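Local structure of adenylosuccinate lyase (Francisella tularensis subsp. tularensis SCHU S4, 4EEI) at residues Y5-I10 and A323-K328; S111-D116 and D315-M320. The protein probably cleaves adenylosuccinate to AMP and fumarate, and likewise releases fumarate from the succinyl-carboxamide intermediate of purine biosynthesis. All blocks are in the same frame, centred on the assembly; numbering follows the deposited sequence.

Contact 1. Residues Y5-I10 and A323-K328. With AMP (adenosine monophosphate), chain C.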
loop_
_atom_site.group_PDB
_atom_site.type_symbol
_atom_site.label_atom_id
_atom_site.label_comp_id
_atom_site.label_asym_id
_atom_site.label_seq_id
_atom_site.Cartn_x
_atom_site.Cartn_y
_atom_site.Cartn_z
ATOM N N TYR B 5 -10.089 -5.312 -21.652
ATOM C CA TYR B 5 -10.958 -4.525 -20.775
ATOM C C TYR B 5 -11.117 -3.068 -21.213
ATOM O O TYR B 5 -11.605 -2.239 -20.453
ATOM C CB TYR B 5 -10.424 -4.545 -19.337
ATOM C CG TYR B 5 -10.109 -5.931 -18.819
ATOM C CD1 TYR B 5 -11.086 -6.914 -18.765
ATOM C CD2 TYR B 5 -8.836 -6.246 -18.369
ATOM C CE1 TYR B 5 -10.799 -8.194 -18.279
ATOM C CE2 TYR B 5 -8.538 -7.509 -17.878
ATOM C CZ TYR B 5 -9.521 -8.478 -17.841
ATOM O OH TYR B 5 -9.218 -9.741 -17.359
ATOM N N ASP B 6 -10.709 -2.759 -22.434
ATOM C CA ASP B 6 -10.651 -1.375 -22.889
ATOM C C ASP B 6 -12.040 -0.848 -23.236
ATOM O O ASP B 6 -12.694 -1.351 -24.137
ATOM C CB ASP B 6 -9.730 -1.273 -24.117
ATOM C CG ASP B 6 -9.377 0.161 -24.475
ATOM O OD1 ASP B 6 -10.181 1.067 -24.184
ATOM O OD2 ASP B 6 -8.289 0.383 -25.053
ATOM N N VAL B 7 -12.481 0.180 -22.526
ATOM C CA VAL B 7 -13.727 0.855 -22.862
ATOM C C VAL B 7 -13.366 2.001 -23.788
ATOM O O VAL B 7 -12.687 2.936 -23.373
ATOM C CB VAL B 7 -14.414 1.415 -21.611
ATOM C CG1 VAL B 7 -15.711 2.133 -21.994
ATOM C CG2 VAL B 7 -14.681 0.293 -20.608
ATOM N N ALA B 8 -13.831 1.924 -25.031
ATOM C CA ALA B 8 -13.360 2.800 -26.104
ATOM C C ALA B 8 -13.408 4.291 -25.771
ATOM O O ALA B 8 -12.446 5.017 -26.025
ATOM C CB ALA B 8 -14.113 2.501 -27.405
ATOM N N GLU B 9 -14.519 4.753 -25.205
ATOM C CA GLU B 9 -14.691 6.185 -24.984
ATOM C C GLU B 9 -13.789 6.696 -23.869
ATOM O O GLU B 9 -13.451 7.880 -23.827
ATOM C CB GLU B 9 -16.152 6.532 -24.692
ATOM C CG GLU B 9 -16.711 5.874 -23.448
ATOM C CD GLU B 9 -17.585 4.682 -23.784
ATOM O OE1 GLU B 9 -18.640 4.518 -23.129
ATOM O OE2 GLU B 9 -17.214 3.909 -24.702
ATOM N N ILE B 10 -13.386 5.812 -22.956
ATOM C CA ILE B 10 -12.468 6.243 -21.904
ATOM C C ILE B 10 -11.027 6.280 -22.419
ATOM O O ILE B 10 -10.298 7.234 -22.173
ATOM C CB ILE B 10 -12.576 5.355 -20.654
ATOM C CG1 ILE B 10 -14.033 5.282 -20.188
ATOM C CG2 ILE B 10 -11.671 5.878 -19.536
ATOM C CD1 ILE B 10 -14.667 6.647 -19.912
ATOM N N ALA B 323 -15.462 -1.630 -14.536
ATOM C CA ALA B 323 -15.932 -2.407 -13.394
ATOM C C ALA B 323 -17.349 -2.016 -13.004
ATOM O O ALA B 323 -18.152 -2.879 -12.673
ATOM C CB ALA B 323 -14.976 -2.266 -12.192
ATOM N N LEU B 324 -17.658 -0.722 -13.028
ATOM C CA LEU B 324 -19.003 -0.273 -12.647
ATOM C C LEU B 324 -20.055 -0.772 -13.629
ATOM O O LEU B 324 -21.174 -1.103 -13.231
ATOM C CB LEU B 324 -19.073 1.251 -12.558
ATOM C CG LEU B 324 -18.233 1.888 -11.448
ATOM C CD1 LEU B 324 -18.204 3.385 -11.630
ATOM C CD2 LEU B 324 -18.825 1.535 -10.081
ATOM N N ARG B 325 -19.719 -0.798 -14.917
ATOM C CA ARG B 325 -20.656 -1.289 -15.932
ATOM C C ARG B 325 -20.840 -2.782 -15.825
ATOM O O ARG B 325 -21.959 -3.296 -15.951
ATOM C CB ARG B 325 -20.179 -0.924 -17.343
ATOM C CG ARG B 325 -20.106 0.574 -17.595
ATOM C CD ARG B 325 -19.830 0.899 -19.051
ATOM N NE ARG B 325 -19.755 2.349 -19.249
ATOM C CZ ARG B 325 -19.416 2.933 -20.393
ATOM N NH1 ARG B 325 -19.108 2.199 -21.453
ATOM N NH2 ARG B 325 -19.376 4.255 -20.470
ATOM N N ARG B 326 -19.745 -3.501 -15.610
ATOM C CA ARG B 326 -19.851 -4.965 -15.555
ATOM C C ARG B 326 -20.588 -5.405 -14.288
ATOM O O ARG B 326 -21.419 -6.323 -14.328
ATOM C CB ARG B 326 -18.474 -5.630 -15.629
ATOM C CG ARG B 326 -18.538 -7.146 -15.496
ATOM C CD ARG B 326 -17.240 -7.837 -15.898
ATOM N NE ARG B 326 -17.424 -9.290 -15.930
ATOM C CZ ARG B 326 -16.558 -10.145 -16.454
ATOM N NH1 ARG B 326 -15.431 -9.696 -16.993
ATOM N NH2 ARG B 326 -16.826 -11.449 -16.446
ATOM N N MET B 327 -20.297 -4.748 -13.169
ATOM C CA MET B 327 -21.017 -5.051 -11.932
ATOM C C MET B 327 -22.508 -4.754 -12.060
ATOM O O MET B 327 -23.337 -5.520 -11.584
ATOM C CB MET B 327 -20.437 -4.279 -10.750
ATOM C CG MET B 327 -21.197 -4.565 -9.440
ATOM S SD MET B 327 -21.041 -6.294 -8.892
ATOM C CE MET B 327 -19.560 -6.151 -7.888
ATOM N N LYS B 328 -22.858 -3.644 -12.704
ATOM C CA LYS B 328 -24.274 -3.341 -12.925
ATOM C C LYS B 328 -24.961 -4.420 -13.751
ATOM O O LYS B 328 -26.065 -4.875 -13.414
ATOM C CB LYS B 328 -24.448 -1.973 -13.595
ATOM C CG LYS B 328 -25.895 -1.675 -14.018
ATOM C CD LYS B 328 -25.910 -0.871 -15.306
ATOM C CE LYS B 328 -27.253 -0.217 -15.584
ATOM N NZ LYS B 328 -28.387 -1.173 -15.793
HETATM P P AMP C . -10.611 -12.661 -16.848
HETATM O O1P AMP C . -10.922 -11.497 -17.753
HETATM O O2P AMP C . -11.322 -12.619 -15.522
HETATM O O3P AMP C . -9.145 -12.987 -16.757
HETATM O "O5'" AMP C . -11.256 -13.925 -17.602
HETATM C "C5'" AMP C . -11.045 -15.250 -17.123
HETATM C "C4'" AMP C . -11.395 -16.240 -18.226
HETATM O "O4'" AMP C . -11.131 -17.578 -17.800
HETATM C "C3'" AMP C . -12.872 -16.166 -18.573
HETATM O "O3'" AMP C . -13.012 -16.166 -19.994
HETATM C "C2'" AMP C . -13.465 -17.435 -18.005
HETATM O "O2'" AMP C . -14.523 -17.920 -18.830
HETATM C "C1'" AMP C . -12.288 -18.392 -18.008
HETATM N N9 AMP C . -12.416 -19.418 -16.946
HETATM C C8 AMP C . -13.527 -19.706 -16.246
HETATM N N7 AMP C . -13.294 -20.703 -15.355
HETATM C C5 AMP C . -12.006 -21.067 -15.485
HETATM C C6 AMP C . -11.107 -22.058 -14.853
HETATM N N6 AMP C . -11.553 -22.881 -13.876
HETATM N N1 AMP C . -9.828 -22.112 -15.285
HETATM C C2 AMP C . -9.374 -21.300 -16.255
HETATM N N3 AMP C . -10.133 -20.379 -16.873
HETATM C C4 AMP C . -11.434 -20.217 -16.537
#

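Contact 2. Residues S111-D116 and D315-M320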
loop_
_atom_site.group_PDB
_atom_site.type_symbol
_atom_site.label_atom_id
_atom_site.label_comp_id
_atom_site.label_asym_id
_atom_site.label_seq_id
_atom_site.Cartn_x
_atom_site.Cartn_y
_atom_site.Cartn_z
ATOM N N SER B 111 -17.227 12.344 -15.599
ATOM C CA SER B 111 -18.603 12.363 -16.065
ATOM C C SER B 111 -19.094 10.949 -16.334
ATOM O O SER B 111 -20.241 10.612 -16.034
ATOM C CB SER B 111 -18.727 13.217 -17.329
ATOM O OG SER B 111 -18.420 14.565 -17.026
ATOM N N TYR B 112 -18.219 10.121 -16.897
ATOM C CA TYR B 112 -18.578 8.734 -17.199
ATOM C C TYR B 112 -18.641 7.884 -15.926
ATOM O O TYR B 112 -19.532 7.043 -15.781
ATOM C CB TYR B 112 -17.589 8.111 -18.194
ATOM C CG TYR B 112 -17.790 8.530 -19.635
ATOM C CD1 TYR B 112 -18.840 8.013 -20.395
ATOM C CD2 TYR B 112 -16.924 9.423 -20.246
ATOM C CE1 TYR B 112 -19.029 8.394 -21.721
ATOM C CE2 TYR B 112 -17.103 9.806 -21.573
ATOM C CZ TYR B 112 -18.154 9.289 -22.300
ATOM O OH TYR B 112 -18.319 9.674 -23.614
ATOM N N VAL B 113 -17.693 8.090 -15.022
ATOM C CA VAL B 113 -17.670 7.343 -13.764
ATOM C C VAL B 113 -18.934 7.629 -12.969
ATOM O O VAL B 113 -19.568 6.717 -12.451
ATOM C CB VAL B 113 -16.458 7.726 -12.927
ATOM C CG1 VAL B 113 -16.484 6.998 -11.570
ATOM C CG2 VAL B 113 -15.178 7.396 -13.691
ATOM N N ILE B 114 -19.305 8.903 -12.898
ATOM C CA ILE B 114 -20.479 9.313 -12.127
ATOM C C ILE B 114 -21.766 8.735 -12.725
ATOM O O ILE B 114 -22.641 8.234 -11.997
ATOM C CB ILE B 114 -20.550 10.853 -12.009
ATOM C CG1 ILE B 114 -19.484 11.338 -11.029
ATOM C CG2 ILE B 114 -21.939 11.310 -11.528
ATOM C CD1 ILE B 114 -19.334 12.856 -10.973
ATOM N N LYS B 115 -21.882 8.784 -14.051
ATOM C CA LYS B 115 -23.057 8.234 -14.719
ATOM C C LYS B 115 -23.147 6.744 -14.435
ATOM O O LYS B 115 -24.220 6.219 -14.120
ATOM C CB LYS B 115 -22.979 8.456 -16.233
ATOM C CG LYS B 115 -24.144 7.836 -16.995
ATOM C CD LYS B 115 -23.898 7.813 -18.504
ATOM C CE LYS B 115 -25.103 7.246 -19.269
ATOM N NZ LYS B 115 -25.487 5.864 -18.840
ATOM N N ASP B 116 -22.013 6.059 -14.534
ATOM C CA ASP B 116 -22.003 4.611 -14.323
ATOM C C ASP B 116 -22.160 4.218 -12.851
ATOM O O ASP B 116 -22.764 3.194 -12.550
ATOM C CB ASP B 116 -20.745 3.979 -14.926
ATOM C CG ASP B 116 -20.761 3.997 -16.447
ATOM O OD1 ASP B 116 -21.854 3.859 -17.032
ATOM O OD2 ASP B 116 -19.686 4.165 -17.060
ATOM N N ASP B 315 -5.495 4.022 -16.611
ATOM C CA ASP B 315 -5.900 2.700 -16.132
ATOM C C ASP B 315 -6.946 2.819 -15.041
ATOM O O ASP B 315 -7.874 2.030 -14.984
ATOM C CB ASP B 315 -4.719 1.903 -15.591
ATOM C CG ASP B 315 -3.808 1.395 -16.685
ATOM O OD1 ASP B 315 -4.181 1.500 -17.872
ATOM O OD2 ASP B 315 -2.720 0.880 -16.353
ATOM N N ASN B 316 -6.775 3.790 -14.157
ATOM C CA ASN B 316 -7.728 3.976 -13.071
ATOM C C ASN B 316 -9.124 4.282 -13.610
ATOM O O ASN B 316 -10.100 3.623 -13.251
ATOM C CB ASN B 316 -7.244 5.084 -12.134
ATOM C CG ASN B 316 -8.106 5.216 -10.903
ATOM O OD1 ASN B 316 -9.135 5.908 -10.920
ATOM N ND2 ASN B 316 -7.696 4.555 -9.822
ATOM N N PHE B 317 -9.229 5.268 -14.495
ATOM C CA PHE B 317 -10.529 5.576 -15.074
ATOM C C PHE B 317 -11.054 4.443 -15.952
ATOM O O PHE B 317 -12.252 4.121 -15.928
ATOM C CB PHE B 317 -10.475 6.903 -15.838
ATOM C CG PHE B 317 -10.375 8.096 -14.935
ATOM C CD1 PHE B 317 -11.475 8.511 -14.197
ATOM C CD2 PHE B 317 -9.187 8.796 -14.815
ATOM C CE1 PHE B 317 -11.389 9.617 -13.348
ATOM C CE2 PHE B 317 -9.093 9.899 -13.970
ATOM C CZ PHE B 317 -10.197 10.303 -13.238
ATOM N N GLY B 318 -10.168 3.822 -16.725
ATOM C CA GLY B 318 -10.592 2.729 -17.589
ATOM C C GLY B 318 -11.129 1.548 -16.789
ATOM O O GLY B 318 -12.170 0.979 -17.113
ATOM N N ILE B 319 -10.417 1.169 -15.741
ATOM C CA ILE B 319 -10.855 0.059 -14.911
ATOM C C ILE B 319 -12.128 0.425 -14.146
ATOM O O ILE B 319 -13.026 -0.398 -14.013
ATOM C CB ILE B 319 -9.757 -0.343 -13.914
ATOM C CG1 ILE B 319 -8.587 -0.999 -14.658
ATOM C CG2 ILE B 319 -10.308 -1.294 -12.860
ATOM C CD1 ILE B 319 -7.325 -1.145 -13.776
ATOM N N MET B 320 -12.206 1.653 -13.646
ATOM C CA MET B 320 -13.371 2.060 -12.856
ATOM C C MET B 320 -14.641 1.994 -13.700
ATOM O O MET B 320 -15.659 1.443 -13.273
ATOM C CB MET B 320 -13.191 3.474 -12.290
ATOM C CG MET B 320 -14.410 3.978 -11.509
ATOM S SD MET B 320 -14.718 2.996 -10.027
ATOM C CE MET B 320 -13.407 3.574 -8.959
#

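Contact 1. Residues Y5-I10 and A323-K328
Val-7 lies against the guanidinium of Arg-325, its CG1 methyl 3.4 Å from NH1 and reaching the group neither squarely over the face nor squarely at the edge. The branch that touches is the one set anti to the backbone N. The methyl packs against the guanidinium beside the ionic pair. Arg-325 is fully extended from CG to NE, which carries its end across to Glu-9. There, NH1 and NH2 converge end-on upon a single carboxylate oxygen: Arg-325 NH1 is 2.9 Å and NH2 2.8 Å from Glu-9 OE1, with N-H...O angles of 140° and 148°. OE1 stays in the guanidinium plane, yet both nitrogens reach it from the same face of a carboxylate turned 48° away. The salt bridge is therefore a forked grip on one atom, not two parallel bonds. Val-7 is the N-cap of helix 8-14, so Glu-9 stands in its first turn, where a negative charge should suit the helix dipole. At the other end of 5-10, Tyr-5 OH donates a very short bond of 2.5 Å to AMP O1P, which lies in the ring plane at its edge. Arg-310 and Ser-306 of the second subunit also bind this nucleotide, so the site is shared between chains. Arg-325 NE forms a further salt bridge with Asp-116, and Tyr-112 packs on both Glu-9 and Arg-325. The N-terminal segment is thus fastened across helices 304-333 and 94-131, with Tyr-5 lying against helix 272-293.

Contact 2. Residues S111-D116 and D315-M320
The backbone bond from Met-320 N to Asn-316 O, 2.9 Å long, closes the helical turn from which Phe-317 and Met-320 reach across to Val-113. No hydrogen bond spans the two segments, and the contact is a small case of apolar helix-to-helix packing. Val-113 points at the opposing helix and meets two partners with its two methyls. CG1 rests 3.7 Å from Met-320 CG, while CG2 comes to 3.9 Å from Phe-317 CD1 and also within 4.1 Å of Met-320 CG. The second methyl meets the phenyl ring at its edge, in the ring plane, so the ring faces play no part in this pair. Met-320 CG stands anti to the backbone N (chi1 177°), which brings the methylene to the valine; the bend at chi2 sets the sulfur farther off. Each pair of side chains crosses at about a right angle; branching at CB allows the valine to touch both. All three side chains are buried. Beyond them, Phe-317 meets the ring of His-226 nearly perpendicularly, and the amide of Asn-316 is hydrogen-bonded to His-226 and His-287, giving this buried polar group partners on two helices. The valine also packs on Leu-168 of helix 151-173. The contact lies where helices 94-131 and 304-333 meet in the long-helix bundle characteristic of this lyase superfamily, with helices 151-173, 217-244 and 272-293 around them.

How the contacts relate
Contacts 1 and 2 have centres about 7 Å apart and draw on neighbouring parts of the same helix, 304-333. Along the chain the order is 5-10, 111-116, 315-320 and 323-328, so contact 2 is nested within the loop that contact 1 closes. They also touch directly: Ile-10 CD1 lies 3.6 Å from Tyr-112 CD2, and Leu-324 CD1 is 3.7 Å from Val-113 O. The pair illustrates layering in a helical protein, with a buried apolar seam between two long bundle helices and, nearer the surface, a charged clasp that lays the N-terminal segment over them, close to where Tyr-5 meets the nucleotide.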